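Local coordinates for protein predicted ATPase of the ABC class (Vibrio vulnificus, PDB 5D6A) that binds the ATP analogue AMP-PNP in a P-loop domain and probably hydrolyses ATP, as expected of an ABC-class ATPase, at residues A[314-326]-A[383-397]. Numbering follows the deposited sequence.
Sequences LNLSNYINHLPMG and GDEPITPLVDRIGQL
In the P-loop domain, the loop between strands 311-312 and 332-334 runs antiparallel to the segment that leads into helix 390-401. Tyr-319 and Thr-388 join them through one backbone bond, Thr-388 N to Tyr-319 O, 2.9 Å long and nearly straight at 162°. CG1 of Ile-387 packs against the same carbonyl oxygen. The side chain of Thr-388 adds a second link. With its hydroxyl beside the backbone N (chi1 -57°), Thr-388 OG1 accepts from Asn-321 ND2 at 3.2 Å and lies somewhat out of the Asn-321 amide plane. This NH2 group is shared between the hydroxyl and, weakly, the carbonyl of Pro-386.

Arg-393 bends at chi2 (-62°) and brings its NE to Asn-318 O, 2.7 Å away, in a weak, bent bond. Its NH1 donates to Gln-396 OE1 at 2.9 Å, in the guanidinium plane, which steadies the group from its own helix. The aliphatic start of the arginine lies against Tyr-319, crossing it at a slant, with CG 3.6 Å from Tyr-319 CE1. Beyond the ring, Tyr-319 OH meets Leu-397 CD2. At the other end, Gly-383 O sits over one face of the His-322 ring, nearer its rim than its centre.

The contact lies beside a nucleotide site: the Ile-387 side chain is about 9 Å from a bound AMP-PNP and about 7 Å from a sodium ion. Asp-384 OD2 bonds His-426 ND1 of the second subunit, and Asn-318 ND2 is held by Val-457 O. Tyr-319 also packs on helix 339-352, Ile-387 on helix 367-370 and Leu-397 on strand 357-361.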
loop_
_atom_site.group_PDB
_atom_site.type_symbol
_atom_site.label_atom_id
_atom_site.label_comp_id
_atom_site.label_asym_id
_atom_site.label_seq_id
_atom_site.Cartn_x
_atom_site.Cartn_y
_atom_site.Cartn_z
ATOM N N LEU A 314 -22.223 -6.951 10.091
ATOM C CA LEU A 314 -21.598 -8.212 10.454
ATOM C C LEU A 314 -21.791 -8.488 11.940
ATOM O O LEU A 314 -21.728 -7.568 12.758
ATOM C CB LEU A 314 -20.107 -8.137 10.129
ATOM C CG LEU A 314 -19.254 -9.394 10.270
ATOM C CD1 LEU A 314 -19.736 -10.483 9.321
ATOM C CD2 LEU A 314 -17.799 -9.053 9.988
ATOM N N ASN A 315 -22.026 -9.755 12.282
ATOM C CA ASN A 315 -22.227 -10.171 13.671
ATOM C C ASN A 315 -20.893 -10.560 14.293
ATOM O O ASN A 315 -20.279 -11.545 13.886
ATOM C CB ASN A 315 -23.210 -11.348 13.733
ATOM C CG ASN A 315 -23.572 -11.753 15.160
ATOM O OD1 ASN A 315 -22.884 -11.409 16.120
ATOM N ND2 ASN A 315 -24.662 -12.494 15.298
ATOM N N LEU A 316 -20.453 -9.790 15.286
ATOM C CA LEU A 316 -19.183 -10.047 15.954
ATOM C C LEU A 316 -19.371 -10.482 17.410
ATOM O O LEU A 316 -18.449 -10.373 18.220
ATOM C CB LEU A 316 -18.315 -8.791 15.893
ATOM C CG LEU A 316 -18.094 -8.222 14.488
ATOM C CD1 LEU A 316 -17.238 -6.964 14.538
ATOM C CD2 LEU A 316 -17.457 -9.261 13.579
ATOM N N SER A 317 -20.557 -10.992 17.731
ATOM C CA SER A 317 -20.873 -11.427 19.095
ATOM C C SER A 317 -19.859 -12.413 19.663
ATOM O O SER A 317 -19.586 -12.395 20.858
ATOM C CB SER A 317 -22.267 -12.060 19.142
ATOM O OG SER A 317 -23.258 -11.133 18.741
ATOM N N ASN A 318 -19.304 -13.267 18.810
ATOM C CA ASN A 318 -18.329 -14.265 19.252
ATOM C C ASN A 318 -16.988 -13.686 19.688
ATOM O O ASN A 318 -16.204 -14.378 20.334
ATOM C CB ASN A 318 -18.087 -15.303 18.154
ATOM C CG ASN A 318 -19.325 -16.115 17.827
ATOM O OD1 ASN A 318 -20.282 -16.161 18.603
ATOM N ND2 ASN A 318 -19.307 -16.778 16.679
ATOM N N TYR A 319 -16.719 -12.429 19.345
ATOM C CA TYR A 319 -15.442 -11.816 19.707
ATOM C C TYR A 319 -15.631 -10.514 20.476
ATOM O O TYR A 319 -15.081 -10.352 21.565
ATOM C CB TYR A 319 -14.603 -11.600 18.448
ATOM C CG TYR A 319 -14.472 -12.870 17.635
ATOM C CD1 TYR A 319 -13.605 -13.882 18.031
ATOM C CD2 TYR A 319 -15.236 -13.071 16.487
ATOM C CE1 TYR A 319 -13.492 -15.053 17.303
ATOM C CE2 TYR A 319 -15.126 -14.237 15.752
ATOM C CZ TYR A 319 -14.253 -15.225 16.167
ATOM O OH TYR A 319 -14.133 -16.390 15.450
ATOM N N ILE A 320 -16.410 -9.593 19.917
ATOM C CA ILE A 320 -16.679 -8.318 20.574
ATOM C C ILE A 320 -17.958 -8.450 21.393
ATOM O O ILE A 320 -18.990 -8.885 20.882
ATOM C CB ILE A 320 -16.801 -7.173 19.556
ATOM C CG1 ILE A 320 -15.503 -7.069 18.747
ATOM C CG2 ILE A 320 -17.105 -5.856 20.265
ATOM C CD1 ILE A 320 -15.523 -6.009 17.667
ATOM N N ASN A 321 -17.884 -8.070 22.664
ATOM C CA ASN A 321 -19.021 -8.178 23.575
ATOM C C ASN A 321 -19.758 -6.859 23.803
ATOM O O ASN A 321 -20.988 -6.838 23.880
ATOM C CB ASN A 321 -18.545 -8.751 24.912
ATOM C CG ASN A 321 -17.955 -10.142 24.771
ATOM O OD1 ASN A 321 -18.367 -10.918 23.910
ATOM N ND2 ASN A 321 -16.995 -10.468 25.624
ATOM N N HIS A 322 -19.005 -5.766 23.910
ATOM C CA HIS A 322 -19.585 -4.441 24.134
ATOM C C HIS A 322 -18.982 -3.388 23.201
ATOM O O HIS A 322 -17.819 -3.476 22.810
ATOM C CB HIS A 322 -19.384 -4.015 25.593
ATOM C CG HIS A 322 -19.860 -2.625 25.892
ATOM N ND1 HIS A 322 -21.153 -2.346 26.281
ATOM C CD2 HIS A 322 -19.213 -1.435 25.856
ATOM C CE1 HIS A 322 -21.281 -1.044 26.472
ATOM N NE2 HIS A 322 -20.119 -0.469 26.221
ATOM N N LEU A 323 -19.799 -2.397 22.856
ATOM C CA LEU A 323 -19.393 -1.291 21.998
ATOM C C LEU A 323 -19.941 0.016 22.558
ATOM O O LEU A 323 -21.002 0.027 23.186
ATOM C CB LEU A 323 -19.913 -1.495 20.574
ATOM C CG LEU A 323 -19.284 -2.630 19.766
ATOM C CD1 LEU A 323 -20.053 -2.850 18.473
ATOM C CD2 LEU A 323 -17.815 -2.349 19.479
ATOM N N PRO A 324 -19.218 1.127 22.338
ATOM C CA PRO A 324 -19.701 2.417 22.817
ATOM C C PRO A 324 -20.905 2.885 22.005
ATOM O O PRO A 324 -21.254 2.258 21.003
ATOM C CB PRO A 324 -18.505 3.347 22.597
ATOM C CG PRO A 324 -17.747 2.726 21.479
ATOM C CD PRO A 324 -17.930 1.244 21.628
HETATM N N MSE A 325 -21.534 3.973 22.443
HETATM C CA MSE A 325 -22.709 4.538 21.760
HETATM C C MSE A 325 -23.794 3.502 21.578
HETATM O O MSE A 325 -24.548 3.545 20.601
HETATM C CB MSE A 325 -22.327 5.134 20.400
HETATM C CG MSE A 325 -21.024 5.933 20.423
HETATM SE SE MSE A 325 -21.048 7.291 21.852
HETATM C CE MSE A 325 -21.338 8.873 20.714
ATOM N N GLY A 326 -23.875 2.566 22.522
ATOM C CA GLY A 326 -24.874 1.499 22.497
ATOM C C GLY A 326 -25.104 0.845 21.146
ATOM O O GLY A 326 -26.249 0.673 20.729
ATOM N N GLY A 383 -17.888 -0.017 32.394
ATOM C CA GLY A 383 -19.017 -0.396 31.545
ATOM C C GLY A 383 -18.552 -0.952 30.212
ATOM O O GLY A 383 -19.340 -1.063 29.272
ATOM N N ASP A 384 -17.267 -1.300 30.136
ATOM C CA ASP A 384 -16.667 -1.843 28.923
ATOM C C ASP A 384 -16.263 -3.293 29.153
ATOM O O ASP A 384 -15.184 -3.564 29.687
ATOM C CB ASP A 384 -15.427 -1.027 28.532
ATOM C CG ASP A 384 -15.741 0.438 28.265
ATOM O OD1 ASP A 384 -16.934 0.792 28.157
ATOM O OD2 ASP A 384 -14.785 1.235 28.153
ATOM N N GLU A 385 -17.132 -4.225 28.765
ATOM C CA GLU A 385 -16.834 -5.646 28.923
ATOM C C GLU A 385 -15.644 -6.007 28.030
ATOM O O GLU A 385 -15.578 -5.572 26.879
ATOM C CB GLU A 385 -18.054 -6.507 28.586
ATOM C CG GLU A 385 -19.247 -6.261 29.501
ATOM C CD GLU A 385 -20.442 -7.141 29.175
ATOM O OE1 GLU A 385 -21.483 -6.996 29.846
ATOM O OE2 GLU A 385 -20.345 -7.977 28.251
ATOM N N PRO A 386 -14.702 -6.807 28.559
ATOM C CA PRO A 386 -13.491 -7.167 27.817
ATOM C C PRO A 386 -13.745 -7.976 26.545
ATOM O O PRO A 386 -14.630 -8.832 26.517
ATOM C CB PRO A 386 -12.695 -7.998 28.831
ATOM C CG PRO A 386 -13.719 -8.552 29.757
ATOM C CD PRO A 386 -14.780 -7.500 29.859
ATOM N N ILE A 387 -12.968 -7.688 25.503
ATOM C CA ILE A 387 -13.073 -8.401 24.231
ATOM C C ILE A 387 -12.593 -9.839 24.417
ATOM O O ILE A 387 -11.684 -10.093 25.206
ATOM C CB ILE A 387 -12.236 -7.711 23.122
ATOM C CG1 ILE A 387 -12.466 -8.382 21.764
ATOM C CG2 ILE A 387 -10.749 -7.720 23.467
ATOM C CD1 ILE A 387 -11.694 -7.741 20.632
ATOM N N THR A 388 -13.216 -10.773 23.703
ATOM C CA THR A 388 -12.842 -12.183 23.779
ATOM C C THR A 388 -11.710 -12.447 22.779
ATOM O O THR A 388 -11.950 -12.490 21.569
ATOM C CB THR A 388 -14.046 -13.094 23.472
ATOM O OG1 THR A 388 -15.115 -12.795 24.378
ATOM C CG2 THR A 388 -13.667 -14.564 23.611
ATOM N N PRO A 389 -10.472 -12.639 23.279
ATOM C CA PRO A 389 -9.328 -12.846 22.391
ATOM C C PRO A 389 -9.366 -14.182 21.665
ATOM O O PRO A 389 -9.941 -15.148 22.167
ATOM C CB PRO A 389 -8.135 -12.784 23.342
ATOM C CG PRO A 389 -8.674 -13.287 24.631
ATOM C CD PRO A 389 -10.105 -12.838 24.693
ATOM N N LEU A 390 -8.743 -14.223 20.491
ATOM C CA LEU A 390 -8.712 -15.421 19.657
ATOM C C LEU A 390 -8.311 -16.679 20.427
ATOM O O LEU A 390 -8.899 -17.741 20.230
ATOM C CB LEU A 390 -7.766 -15.210 18.469
ATOM C CG LEU A 390 -7.566 -16.399 17.524
ATOM C CD1 LEU A 390 -8.890 -16.893 16.957
ATOM C CD2 LEU A 390 -6.605 -16.028 16.405
ATOM N N VAL A 391 -7.322 -16.557 21.306
ATOM C CA VAL A 391 -6.845 -17.702 22.090
ATOM C C VAL A 391 -8.000 -18.502 22.721
ATOM O O VAL A 391 -7.916 -19.725 22.845
ATOM C CB VAL A 391 -5.830 -17.259 23.176
ATOM C CG1 VAL A 391 -6.464 -16.283 24.159
ATOM C CG2 VAL A 391 -5.258 -18.466 23.908
ATOM N N ASP A 392 -9.074 -17.812 23.100
ATOM C CA ASP A 392 -10.241 -18.462 23.704
ATOM C C ASP A 392 -11.181 -19.083 22.659
ATOM O O ASP A 392 -11.881 -20.056 22.949
ATOM C CB ASP A 392 -11.027 -17.463 24.570
ATOM C CG ASP A 392 -10.228 -16.957 25.771
ATOM O OD1 ASP A 392 -9.188 -17.560 26.104
ATOM O OD2 ASP A 392 -10.656 -15.961 26.393
ATOM N N ARG A 393 -11.198 -18.519 21.452
ATOM C CA ARG A 393 -12.074 -19.011 20.386
ATOM C C ARG A 393 -11.388 -19.951 19.406
ATOM O O ARG A 393 -12.021 -20.856 18.867
ATOM C CB ARG A 393 -12.662 -17.837 19.600
ATOM C CG ARG A 393 -13.553 -16.911 20.410
ATOM C CD ARG A 393 -14.771 -17.637 20.961
ATOM N NE ARG A 393 -15.721 -16.714 21.573
ATOM C CZ ARG A 393 -16.863 -17.079 22.149
ATOM N NH1 ARG A 393 -17.211 -18.361 22.208
ATOM N NH2 ARG A 393 -17.663 -16.157 22.674
ATOM N N ILE A 394 -10.098 -19.738 19.175
ATOM C CA ILE A 394 -9.348 -20.553 18.219
ATOM C C ILE A 394 -9.527 -22.053 18.451
ATOM O O ILE A 394 -9.608 -22.823 17.493
ATOM C CB ILE A 394 -7.846 -20.197 18.232
ATOM C CG1 ILE A 394 -7.136 -20.838 17.037
ATOM C CG2 ILE A 394 -7.206 -20.586 19.562
ATOM C CD1 ILE A 394 -5.660 -20.520 16.968
ATOM N N GLY A 395 -9.586 -22.465 19.716
ATOM C CA GLY A 395 -9.777 -23.871 20.054
ATOM C C GLY A 395 -11.143 -24.353 19.606
ATOM O O GLY A 395 -11.287 -25.466 19.102
ATOM N N GLN A 396 -12.145 -23.498 19.785
ATOM C CA GLN A 396 -13.517 -23.814 19.396
ATOM C C GLN A 396 -13.669 -23.880 17.874
ATOM O O GLN A 396 -14.429 -24.700 17.363
ATOM C CB GLN A 396 -14.485 -22.797 20.009
ATOM C CG GLN A 396 -14.514 -22.848 21.533
ATOM C CD GLN A 396 -15.358 -21.756 22.166
ATOM O OE1 GLN A 396 -15.614 -20.717 21.562
ATOM N NE2 GLN A 396 -15.774 -21.981 23.405
ATOM N N LEU A 397 -12.942 -23.028 17.154
ATOM C CA LEU A 397 -12.985 -23.030 15.691
ATOM C C LEU A 397 -12.578 -24.391 15.142
ATOM O O LEU A 397 -13.099 -24.849 14.127
ATOM C CB LEU A 397 -12.051 -21.963 15.115
ATOM C CG LEU A 397 -12.381 -20.485 15.329
ATOM C CD1 LEU A 397 -11.241 -19.620 14.818
ATOM C CD2 LEU A 397 -13.680 -20.098 14.639
#